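Local coordinates for protein E1 (Kluyveromyces marxianus, PDB 3VX6) that activates the ubiquitin-like proteins ATG12 and ATG8 for conjugation in autophagy and cytoplasm-to-vacuole transport, as an E1-like enzyme of the ATG7 family, at residues L109-G112 with L113-L117; F128-L131 with K132-K135. All blocks are in the same frame, centred on the assembly; numbering follows the deposited sequence.

Contact 1: residues L109-G112 with L113-L117; sequences LQRG and LENDL
Gln110 sets CG opposite its own backbone N (chi1 -175°) and bends at the next bond, which carries its amide up to the side chain of Glu114, one turn on. Glu114 answers with CG lodged between its N and its carbonyl carbon (chi1 61°), a setting that turns an otherwise extended chain back toward Gln110. The two chains cross at a slant, Gln110 NE2 lying 2.7 Å from Glu114 OE1, with amide and carboxylate planes inclined by 47°. The amide also skirts Leu113, whose CD1 is 3.3 Å from Gln110 NE2. On its other branch Leu113 meets a leucine: its CD2 lies 3.6 Å from Leu109 CD1.

Leu113 N gives a regular i to i-4 bond to Leu109 O (3.1 Å) and a weak one to Gln110 O. Asn115 N donates to Arg111 O (2.9 Å). Past this bond the chain folds back, bringing Asp116 O to Gly112 CA in a straight CA-H...O contact of 3.5 Å. Arg111 NH1 and Asn115 ND2 do not pair with each other; both reach Glu119, through a salt bridge and a hydrogen bond respectively.

The segment is the C-terminal part of helix 97-114 and the chain that follows it. Leu113 and Leu117 pack on helix 215-225 through Val221, with Leu225 and Ile218 extending that apolar surface, while Leu117 is backbone-bonded to Ala188, just before helix 190-195.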
loop_
_atom_site.group_PDB
_atom_site.type_symbol
_atom_site.label_atom_id
_atom_site.label_comp_id
_atom_site.label_asym_id
_atom_site.label_seq_id
_atom_site.Cartn_x
_atom_site.Cartn_y
_atom_site.Cartn_z
ATOM N N LEU A 109 10.558 -2.544 -3.610
ATOM C CA LEU A 109 11.030 -3.629 -4.458
ATOM C C LEU A 109 12.123 -4.414 -3.734
ATOM O O LEU A 109 12.036 -5.633 -3.567
ATOM C CB LEU A 109 11.593 -3.053 -5.750
ATOM C CG LEU A 109 12.473 -3.970 -6.590
ATOM C CD1 LEU A 109 11.701 -5.205 -6.987
ATOM C CD2 LEU A 109 12.940 -3.216 -7.820
ATOM N N GLN A 110 13.158 -3.694 -3.313
ATOM C CA GLN A 110 14.276 -4.277 -2.591
ATOM C C GLN A 110 13.748 -5.082 -1.405
ATOM O O GLN A 110 13.970 -6.287 -1.316
ATOM C CB GLN A 110 15.214 -3.166 -2.091
ATOM C CG GLN A 110 16.481 -3.673 -1.411
ATOM C CD GLN A 110 17.311 -4.554 -2.334
ATOM O OE1 GLN A 110 18.011 -4.065 -3.226
ATOM N NE2 GLN A 110 17.215 -5.865 -2.139
ATOM N N ARG A 111 13.030 -4.415 -0.506
ATOM C CA ARG A 111 12.486 -5.066 0.681
ATOM C C ARG A 111 11.685 -6.329 0.401
ATOM O O ARG A 111 11.771 -7.287 1.152
ATOM C CB ARG A 111 11.645 -4.075 1.493
ATOM C CG ARG A 111 12.503 -2.986 2.089
ATOM C CD ARG A 111 11.789 -2.065 3.057
ATOM N NE ARG A 111 12.788 -1.304 3.809
ATOM C CZ ARG A 111 13.552 -1.821 4.774
ATOM N NH1 ARG A 111 13.422 -3.099 5.118
ATOM N NH2 ARG A 111 14.467 -1.073 5.380
ATOM N N GLY A 112 10.926 -6.343 -0.685
ATOM C CA GLY A 112 10.133 -7.516 -1.000
ATOM C C GLY A 112 10.939 -8.720 -1.452
ATOM O O GLY A 112 10.614 -9.864 -1.114
ATOM N N LEU A 113 11.990 -8.474 -2.226
ATOM C CA LEU A 113 12.809 -9.569 -2.713
ATOM C C LEU A 113 13.938 -9.963 -1.768
ATOM O O LEU A 113 14.701 -10.886 -2.053
ATOM C CB LEU A 113 13.339 -9.257 -4.125
ATOM C CG LEU A 113 14.077 -7.952 -4.411
ATOM C CD1 LEU A 113 15.494 -8.048 -3.862
ATOM C CD2 LEU A 113 14.110 -7.695 -5.914
ATOM N N GLU A 114 14.049 -9.286 -0.633
ATOM C CA GLU A 114 15.088 -9.657 0.311
ATOM C C GLU A 114 14.544 -9.982 1.699
ATOM O O GLU A 114 15.257 -10.564 2.513
ATOM C CB GLU A 114 16.166 -8.562 0.421
ATOM C CG GLU A 114 15.672 -7.200 0.908
ATOM C CD GLU A 114 16.807 -6.211 1.215
ATOM O OE1 GLU A 114 17.808 -6.179 0.460
ATOM O OE2 GLU A 114 16.685 -5.453 2.206
ATOM N N ASN A 115 13.285 -9.641 1.968
ATOM C CA ASN A 115 12.723 -9.895 3.292
ATOM C C ASN A 115 11.387 -10.621 3.303
ATOM O O ASN A 115 11.317 -11.824 3.543
ATOM C CB ASN A 115 12.576 -8.579 4.067
ATOM C CG ASN A 115 13.841 -7.732 4.034
ATOM O OD1 ASN A 115 14.947 -8.234 4.242
ATOM N ND2 ASN A 115 13.680 -6.433 3.783
ATOM N N ASP A 116 10.321 -9.871 3.060
ATOM C CA ASP A 116 8.974 -10.423 3.071
ATOM C C ASP A 116 8.158 -9.569 2.115
ATOM O O ASP A 116 8.435 -8.376 1.958
ATOM C CB ASP A 116 8.406 -10.334 4.496
ATOM C CG ASP A 116 7.071 -11.053 4.658
ATOM O OD1 ASP A 116 6.077 -10.652 4.013
ATOM O OD2 ASP A 116 7.013 -12.021 5.448
ATOM N N LEU A 117 7.167 -10.172 1.461
ATOM C CA LEU A 117 6.331 -9.415 0.542
ATOM C C LEU A 117 5.488 -8.389 1.296
ATOM O O LEU A 117 5.128 -7.351 0.750
ATOM C CB LEU A 117 5.406 -10.336 -0.256
ATOM C CG LEU A 117 6.074 -11.368 -1.150
ATOM C CD1 LEU A 117 5.018 -11.963 -2.035
ATOM C CD2 LEU A 117 7.181 -10.730 -1.970
#

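Contact 2: residues F128-L131 with K132-K135; sequences FADL and KKYK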
loop_
_atom_site.group_PDB
_atom_site.type_symbol
_atom_site.label_atom_id
_atom_site.label_comp_id
_atom_site.label_asym_id
_atom_site.label_seq_id
_atom_site.Cartn_x
_atom_site.Cartn_y
_atom_site.Cartn_z
ATOM N N PHE A 128 1.996 19.904 3.276
ATOM C CA PHE A 128 2.430 21.226 3.630
ATOM C C PHE A 128 1.354 21.704 4.556
ATOM O O PHE A 128 0.204 21.901 4.149
ATOM C CB PHE A 128 2.497 22.160 2.434
ATOM C CG PHE A 128 2.779 23.578 2.822
ATOM C CD1 PHE A 128 1.967 24.617 2.372
ATOM C CD2 PHE A 128 3.841 23.875 3.678
ATOM C CE1 PHE A 128 2.207 25.923 2.765
ATOM C CE2 PHE A 128 4.086 25.176 4.075
ATOM C CZ PHE A 128 3.266 26.205 3.617
ATOM N N ALA A 129 1.716 21.840 5.820
ATOM C CA ALA A 129 0.775 22.309 6.808
ATOM C C ALA A 129 1.046 23.793 6.931
ATOM O O ALA A 129 2.075 24.207 7.477
ATOM C CB ALA A 129 1.002 21.603 8.133
ATOM N N ASP A 130 0.142 24.588 6.366
ATOM C CA ASP A 130 0.258 26.039 6.426
ATOM C C ASP A 130 -0.406 26.470 7.720
ATOM O O ASP A 130 -1.573 26.849 7.743
ATOM C CB ASP A 130 -0.448 26.691 5.240
ATOM C CG ASP A 130 -0.279 28.191 5.225
ATOM O OD1 ASP A 130 -0.754 28.834 4.261
ATOM O OD2 ASP A 130 0.334 28.725 6.181
ATOM N N LEU A 131 0.345 26.388 8.804
ATOM C CA LEU A 131 -0.180 26.748 10.102
ATOM C C LEU A 131 -0.466 28.248 10.212
ATOM O O LEU A 131 -0.940 28.724 11.242
ATOM C CB LEU A 131 0.796 26.279 11.182
ATOM C CG LEU A 131 1.235 24.819 11.009
ATOM C CD1 LEU A 131 2.010 24.348 12.234
ATOM C CD2 LEU A 131 0.015 23.949 10.801
ATOM N N LYS A 132 -0.186 28.987 9.142
ATOM C CA LYS A 132 -0.432 30.429 9.122
ATOM C C LYS A 132 -1.836 30.683 8.586
ATOM O O LYS A 132 -2.759 30.977 9.345
ATOM C CB LYS A 132 0.597 31.133 8.227
ATOM C CG LYS A 132 0.321 32.618 7.966
ATOM C CD LYS A 132 1.234 33.152 6.866
ATOM C CE LYS A 132 0.963 34.619 6.557
ATOM N NZ LYS A 132 1.889 35.141 5.503
ATOM N N LYS A 133 -1.989 30.557 7.271
ATOM C CA LYS A 133 -3.268 30.767 6.607
ATOM C C LYS A 133 -4.210 29.609 6.952
ATOM O O LYS A 133 -5.314 29.497 6.412
ATOM C CB LYS A 133 -3.027 30.866 5.100
ATOM C CG LYS A 133 -1.887 31.830 4.774
ATOM C CD LYS A 133 -1.467 31.837 3.309
ATOM C CE LYS A 133 -0.207 32.692 3.136
ATOM N NZ LYS A 133 0.202 32.894 1.718
ATOM N N TYR A 134 -3.745 28.769 7.878
ATOM C CA TYR A 134 -4.455 27.591 8.376
ATOM C C TYR A 134 -5.067 26.716 7.268
ATOM O O TYR A 134 -6.265 26.431 7.256
ATOM C CB TYR A 134 -5.514 28.022 9.394
ATOM C CG TYR A 134 -5.933 26.901 10.310
ATOM C CD1 TYR A 134 -6.639 25.806 9.815
ATOM C CD2 TYR A 134 -5.597 26.907 11.664
ATOM C CE1 TYR A 134 -7.006 24.740 10.635
ATOM C CE2 TYR A 134 -5.962 25.833 12.502
ATOM C CZ TYR A 134 -6.667 24.754 11.968
ATOM O OH TYR A 134 -7.025 23.671 12.739
ATOM N N LYS A 135 -4.214 26.290 6.342
ATOM C CA LYS A 135 -4.615 25.460 5.214
ATOM C C LYS A 135 -3.597 24.332 5.127
ATOM O O LYS A 135 -2.395 24.564 5.225
ATOM C CB LYS A 135 -4.598 26.283 3.926
ATOM C CG LYS A 135 -5.360 27.600 4.024
ATOM C CD LYS A 135 -5.103 28.502 2.821
ATOM C CE LYS A 135 -5.762 29.871 2.999
ATOM N NZ LYS A 135 -5.414 30.817 1.896
#
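A G1 beta bulge closes the hairpin at its turn: Tyr134 and Lys135 both face Asp130, and Tyr134 takes the left-handed backbone conformation (phi 47°) that commonly marks the first bulge position. Asp130 and Lys135 form the last antiparallel hydrogen-bonded pair before the turn: Lys135 N donates to Asp130 O at 3.0 Å, and Asp130 N donates in return to Lys135 O, whose position is less certain.

The Asp130 side chain reaches over the turn. With CG anti to the backbone N (chi1 -177°), its carboxylate faces the backbone amides of Lys132 and Lys133 in the turn. OD2 accepts from Lys132 N at 3.0 Å, met from above the carboxylate plane, and more weakly from Lys133 N. OD1 sits beside the CB-to-CD part of the Lys133 chain, which crosses the Asp130 side chain obliquely. Lys133 NZ, by contrast, stays 4.9 Å from Asp130 OD1, so the lysine charge is near but not paired with it. Without the carboxylate, as with an alanine here, the amides of Lys132 and Lys133 would probably lose their shared acceptor, and the turn would be likely to flex more.

This hairpin joins strand 123-130 to strand 135-144. Leu131 packs on helix 21-33 and on Phe136, Tyr134 meets Phe136 edge-to-face and touches His25 of that helix, and Phe128 rests on helix 89-94 through Ile89 and Phe92.

Contacts 1 and 2 lie on opposite sides of the chain's centre, their centres 37 Å apart and their nearest atoms about 24 Å apart, so neither touches the other. Measured from centre to centre, contact 1 is 14 Å and contact 2 is 27 Å from the middle of the chain. They are in series along the sequence: 109-117 comes first, and the other turns the chain from strand 123-130 into strand 135-144. Different helices lie beside them, so they share no packing partner there. Both belong to the ATG7 N-terminal region; no ligand is bound at either.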